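Local coordinates for protein S-adenosyl-L-methionine methyl transferase (Ruegeria pomeroyi DSS-3, PDB 3IHT) that binds S-adenosylmethionine in a Rossmann-like fold and probably transfers its methyl group to an acceptor substrate, at residues Q26-T37 with T54-R65. Sequence-based numbering, arbitrary orientation.
Sequences QRACLEHAIAQT and TYHHLRQHVQGR. With SAM (S-adenosylmethionine), chain C.
Glu31 and His57 join two neighbouring helices on one side of the Rossmann-like methyltransferase sheet, a worked example of how polar pairs can flank an apolar seam between helices inclined by 34°. His57 gives its NE2 proton to the anti lone pair of Glu31 OE2 (2.7 Å), with carboxylate and ring nearly coplanar. The other ring nitrogen, ND1, is hydrogen-bonded to Ser14 OG of the second subunit, so the imidazole is held through both nitrogens, which should limit its rotation. The same carboxylate stacks on one face of the His61 ring, where Glu31 OE2 lies 3.4 Å from His61 CE1.

Apolar contacts centre on Ile34, whose CD1 wedges among Leu58 CD2, His61 CB and Val62 CG2, the last at 3.7 Å. Toward the cofactor, Leu30 CD1 and the amide of Gln26 meet the methyl CG2 of Thr54. With chi1 at 49°, Thr54 turns that methyl toward helix 26-36; the S-adenosylmethionine N donates to Thr54 OG1 (2.9 Å), which is also hydrogen-bonded to Glu46, while Thr54 N binds the ligand carboxylate.

Past the end of helix 54-61, Arg65 closes the contact. Its NH1 donates to Thr37 OG1 (2.8 Å) and is also hydrogen-bonded to Ser108 OG; NH2 donates to Ile34 O from the face opposite Thr37 N.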
# COMPACT_ATOMS: atom_id res chain seq x y z
N GLN A 26 6.24 -8.54 3.58
CA GLN A 26 5.77 -8.58 4.97
C GLN A 26 4.92 -9.74 5.27
O GLN A 26 5.08 -10.40 6.31
CB GLN A 26 4.95 -7.33 5.33
CG GLN A 26 5.75 -6.11 5.45
CD GLN A 26 4.89 -4.84 5.56
OE1 GLN A 26 3.78 -4.76 5.00
NE2 GLN A 26 5.39 -3.87 6.29
N ARG A 27 3.98 -10.02 4.36
CA ARG A 27 3.13 -11.14 4.56
C ARG A 27 3.98 -12.41 4.61
O ARG A 27 3.83 -13.23 5.52
CB ARG A 27 2.06 -11.21 3.49
CG ARG A 27 1.25 -12.47 3.54
CD ARG A 27 0.07 -12.40 2.58
NE ARG A 27 0.52 -12.43 1.19
CZ ARG A 27 -0.27 -12.31 0.14
NH1 ARG A 27 -1.56 -12.12 0.30
NH2 ARG A 27 0.24 -12.35 -1.08
N ALA A 28 4.87 -12.59 3.62
CA ALA A 28 5.68 -13.84 3.52
C ALA A 28 6.59 -13.98 4.75
O ALA A 28 6.63 -15.04 5.39
CB ALA A 28 6.51 -13.84 2.18
N CYS A 29 7.27 -12.90 5.10
CA CYS A 29 8.22 -12.89 6.23
C CYS A 29 7.52 -13.08 7.56
O CYS A 29 7.98 -13.84 8.41
CB CYS A 29 9.08 -11.64 6.21
SG CYS A 29 10.28 -11.65 4.87
N LEU A 30 6.40 -12.39 7.76
CA LEU A 30 5.67 -12.55 9.03
C LEU A 30 5.07 -13.93 9.22
O LEU A 30 5.16 -14.49 10.30
CB LEU A 30 4.57 -11.50 9.20
CG LEU A 30 5.15 -10.11 9.46
CD1 LEU A 30 4.04 -9.04 9.44
CD2 LEU A 30 5.94 -10.02 10.77
N GLU A 31 4.47 -14.50 8.17
CA GLU A 31 3.91 -15.84 8.29
C GLU A 31 5.02 -16.86 8.58
O GLU A 31 4.87 -17.72 9.46
CB GLU A 31 3.08 -16.19 7.05
CG GLU A 31 1.74 -15.42 7.02
CD GLU A 31 0.86 -15.71 5.83
OE1 GLU A 31 1.11 -16.72 5.15
OE2 GLU A 31 -0.06 -14.92 5.54
N HIS A 32 6.15 -16.70 7.92
CA HIS A 32 7.31 -17.54 8.16
C HIS A 32 7.80 -17.37 9.61
O HIS A 32 8.02 -18.35 10.31
CB HIS A 32 8.42 -17.19 7.16
CG HIS A 32 9.70 -17.95 7.37
ND1 HIS A 32 9.79 -19.33 7.24
CD2 HIS A 32 10.94 -17.52 7.69
CE1 HIS A 32 11.03 -19.71 7.49
NE2 HIS A 32 11.76 -18.63 7.73
N ALA A 33 7.95 -16.11 10.03
CA ALA A 33 8.48 -15.79 11.36
C ALA A 33 7.56 -16.31 12.49
O ALA A 33 8.05 -16.85 13.48
CB ALA A 33 8.77 -14.30 11.52
N ILE A 34 6.23 -16.20 12.30
CA ILE A 34 5.28 -16.74 13.26
C ILE A 34 5.46 -18.26 13.40
O ILE A 34 5.56 -18.80 14.51
CB ILE A 34 3.79 -16.39 12.89
CG1 ILE A 34 3.54 -14.88 13.04
CG2 ILE A 34 2.78 -17.25 13.74
CD1 ILE A 34 2.27 -14.37 12.28
N ALA A 35 5.54 -18.96 12.27
CA ALA A 35 5.73 -20.41 12.29
C ALA A 35 7.03 -20.82 12.98
O ALA A 35 7.07 -21.77 13.79
CB ALA A 35 5.70 -20.96 10.85
N GLN A 36 8.09 -20.09 12.65
CA GLN A 36 9.43 -20.34 13.17
C GLN A 36 9.56 -20.03 14.66
O GLN A 36 10.53 -20.47 15.28
CB GLN A 36 10.45 -19.50 12.42
CG GLN A 36 10.70 -19.98 11.01
CD GLN A 36 11.54 -21.24 11.01
OE1 GLN A 36 12.63 -21.26 11.61
NE2 GLN A 36 11.05 -22.29 10.36
N THR A 37 8.60 -19.29 15.21
CA THR A 37 8.60 -18.95 16.64
C THR A 37 7.43 -19.53 17.43
O THR A 37 7.17 -19.12 18.57
CB THR A 37 8.66 -17.41 16.85
OG1 THR A 37 7.57 -16.78 16.19
CG2 THR A 37 10.02 -16.85 16.31
N THR A 54 -0.78 -4.70 8.84
CA THR A 54 0.04 -5.82 9.31
C THR A 54 -0.42 -6.22 10.69
O THR A 54 -0.36 -7.40 11.00
CB THR A 54 1.61 -5.61 9.33
OG1 THR A 54 1.95 -4.38 9.98
CG2 THR A 54 2.21 -5.71 7.87
N TYR A 55 -0.87 -5.28 11.51
CA TYR A 55 -1.43 -5.65 12.81
C TYR A 55 -2.65 -6.59 12.63
O TYR A 55 -2.77 -7.61 13.30
CB TYR A 55 -1.79 -4.42 13.62
CG TYR A 55 -2.50 -4.79 14.92
CD1 TYR A 55 -1.87 -5.56 15.91
CD2 TYR A 55 -3.76 -4.30 15.18
CE1 TYR A 55 -2.56 -5.93 17.12
CE2 TYR A 55 -4.47 -4.63 16.36
CZ TYR A 55 -3.85 -5.44 17.33
OH TYR A 55 -4.57 -5.74 18.49
N HIS A 56 -3.53 -6.24 11.72
CA HIS A 56 -4.70 -7.06 11.41
C HIS A 56 -4.28 -8.46 10.98
O HIS A 56 -4.87 -9.45 11.39
CB HIS A 56 -5.53 -6.40 10.32
CG HIS A 56 -6.89 -7.01 10.13
ND1 HIS A 56 -7.14 -8.01 9.21
CD2 HIS A 56 -8.07 -6.78 10.75
CE1 HIS A 56 -8.42 -8.35 9.25
NE2 HIS A 56 -9.01 -7.62 10.19
N HIS A 57 -3.23 -8.51 10.15
CA HIS A 57 -2.68 -9.79 9.67
C HIS A 57 -2.14 -10.62 10.84
O HIS A 57 -2.41 -11.82 10.93
CB HIS A 57 -1.58 -9.54 8.63
CG HIS A 57 -1.32 -10.73 7.76
ND1 HIS A 57 -2.17 -11.08 6.73
CD2 HIS A 57 -0.35 -11.68 7.81
CE1 HIS A 57 -1.69 -12.17 6.15
NE2 HIS A 57 -0.60 -12.56 6.79
N LEU A 58 -1.38 -9.98 11.73
CA LEU A 58 -0.86 -10.65 12.91
C LEU A 58 -1.98 -11.21 13.78
O LEU A 58 -1.89 -12.35 14.25
CB LEU A 58 0.02 -9.72 13.75
CG LEU A 58 1.39 -9.33 13.14
CD1 LEU A 58 2.05 -8.23 14.01
CD2 LEU A 58 2.30 -10.53 13.01
N ARG A 59 -3.03 -10.42 13.97
CA ARG A 59 -4.16 -10.86 14.79
C ARG A 59 -4.79 -12.13 14.21
O ARG A 59 -5.25 -12.99 14.96
CB ARG A 59 -5.22 -9.76 14.93
CG ARG A 59 -4.79 -8.53 15.71
CD ARG A 59 -5.97 -7.58 15.91
NE ARG A 59 -7.15 -8.26 16.47
CZ ARG A 59 -7.50 -8.24 17.75
NH1 ARG A 59 -6.80 -7.55 18.63
NH2 ARG A 59 -8.60 -8.88 18.15
N GLN A 60 -4.82 -12.26 12.89
CA GLN A 60 -5.39 -13.43 12.22
C GLN A 60 -4.47 -14.67 12.32
O GLN A 60 -4.96 -15.81 12.41
CB GLN A 60 -5.67 -13.09 10.74
CG GLN A 60 -6.41 -14.18 9.96
CD GLN A 60 -7.00 -13.67 8.64
OE1 GLN A 60 -7.61 -12.60 8.58
NE2 GLN A 60 -6.86 -14.46 7.60
N HIS A 61 -3.15 -14.46 12.29
CA HIS A 61 -2.18 -15.54 12.19
C HIS A 61 -1.46 -15.96 13.48
O HIS A 61 -0.95 -17.07 13.57
CB HIS A 61 -1.15 -15.20 11.10
CG HIS A 61 -1.72 -15.30 9.73
ND1 HIS A 61 -1.56 -16.43 8.94
CD2 HIS A 61 -2.49 -14.44 9.02
CE1 HIS A 61 -2.23 -16.25 7.81
NE2 HIS A 61 -2.80 -15.06 7.83
N VAL A 62 -1.41 -15.08 14.47
CA VAL A 62 -0.77 -15.41 15.73
C VAL A 62 -1.77 -16.12 16.62
O VAL A 62 -2.85 -15.59 16.89
CB VAL A 62 -0.25 -14.15 16.42
CG1 VAL A 62 0.25 -14.44 17.84
CG2 VAL A 62 0.86 -13.54 15.57
N GLN A 63 -1.36 -17.28 17.12
CA GLN A 63 -2.18 -18.08 18.04
C GLN A 63 -1.41 -18.28 19.34
O GLN A 63 -0.22 -18.59 19.32
CB GLN A 63 -2.50 -19.44 17.41
CG GLN A 63 -3.05 -19.38 15.98
CD GLN A 63 -4.31 -18.56 15.88
OE1 GLN A 63 -5.05 -18.45 16.85
NE2 GLN A 63 -4.54 -17.96 14.72
N GLY A 64 -2.06 -18.06 20.48
CA GLY A 64 -1.44 -18.37 21.78
C GLY A 64 -0.34 -17.45 22.28
O GLY A 64 0.43 -17.83 23.19
N ARG A 65 -0.25 -16.26 21.69
CA ARG A 65 0.67 -15.19 22.11
C ARG A 65 -0.08 -13.87 22.04
O ARG A 65 -0.96 -13.69 21.20
CB ARG A 65 1.88 -15.12 21.17
CG ARG A 65 2.86 -16.23 21.38
CD ARG A 65 4.04 -16.09 20.41
NE ARG A 65 3.80 -16.81 19.16
CZ ARG A 65 4.64 -16.79 18.13
NH1 ARG A 65 5.72 -16.04 18.19
NH2 ARG A 65 4.38 -17.51 17.04
N SAM C . 2.76 -1.68 9.21
CA SAM C . 1.60 -0.72 9.15
C SAM C . 0.43 -1.30 8.33
O SAM C . -0.62 -0.65 8.10
OXT SAM C . 0.57 -2.42 7.78
CB SAM C . 2.02 0.68 8.65
CG SAM C . 2.90 1.49 9.63
SD SAM C . 3.28 3.20 9.05
CE SAM C . 4.30 2.76 7.60
C5' SAM C . 4.55 3.66 10.31
C4' SAM C . 4.02 3.90 11.72
O4' SAM C . 5.15 3.98 12.62
C3' SAM C . 3.24 5.21 11.89
O3' SAM C . 1.95 4.99 12.47
C2' SAM C . 4.13 6.09 12.76
O2' SAM C . 3.48 7.05 13.62
C1' SAM C . 4.90 5.04 13.54
N9 SAM C . 6.17 5.56 14.10
C8 SAM C . 7.25 6.06 13.38
N7 SAM C . 8.22 6.42 14.26
C5 SAM C . 7.79 6.17 15.52
C6 SAM C . 8.39 6.35 16.76
N6 SAM C . 9.62 6.90 16.88
N1 SAM C . 7.67 5.95 17.88
C2 SAM C . 6.40 5.42 17.80
N3 SAM C . 5.80 5.26 16.56
C4 SAM C . 6.50 5.62 15.44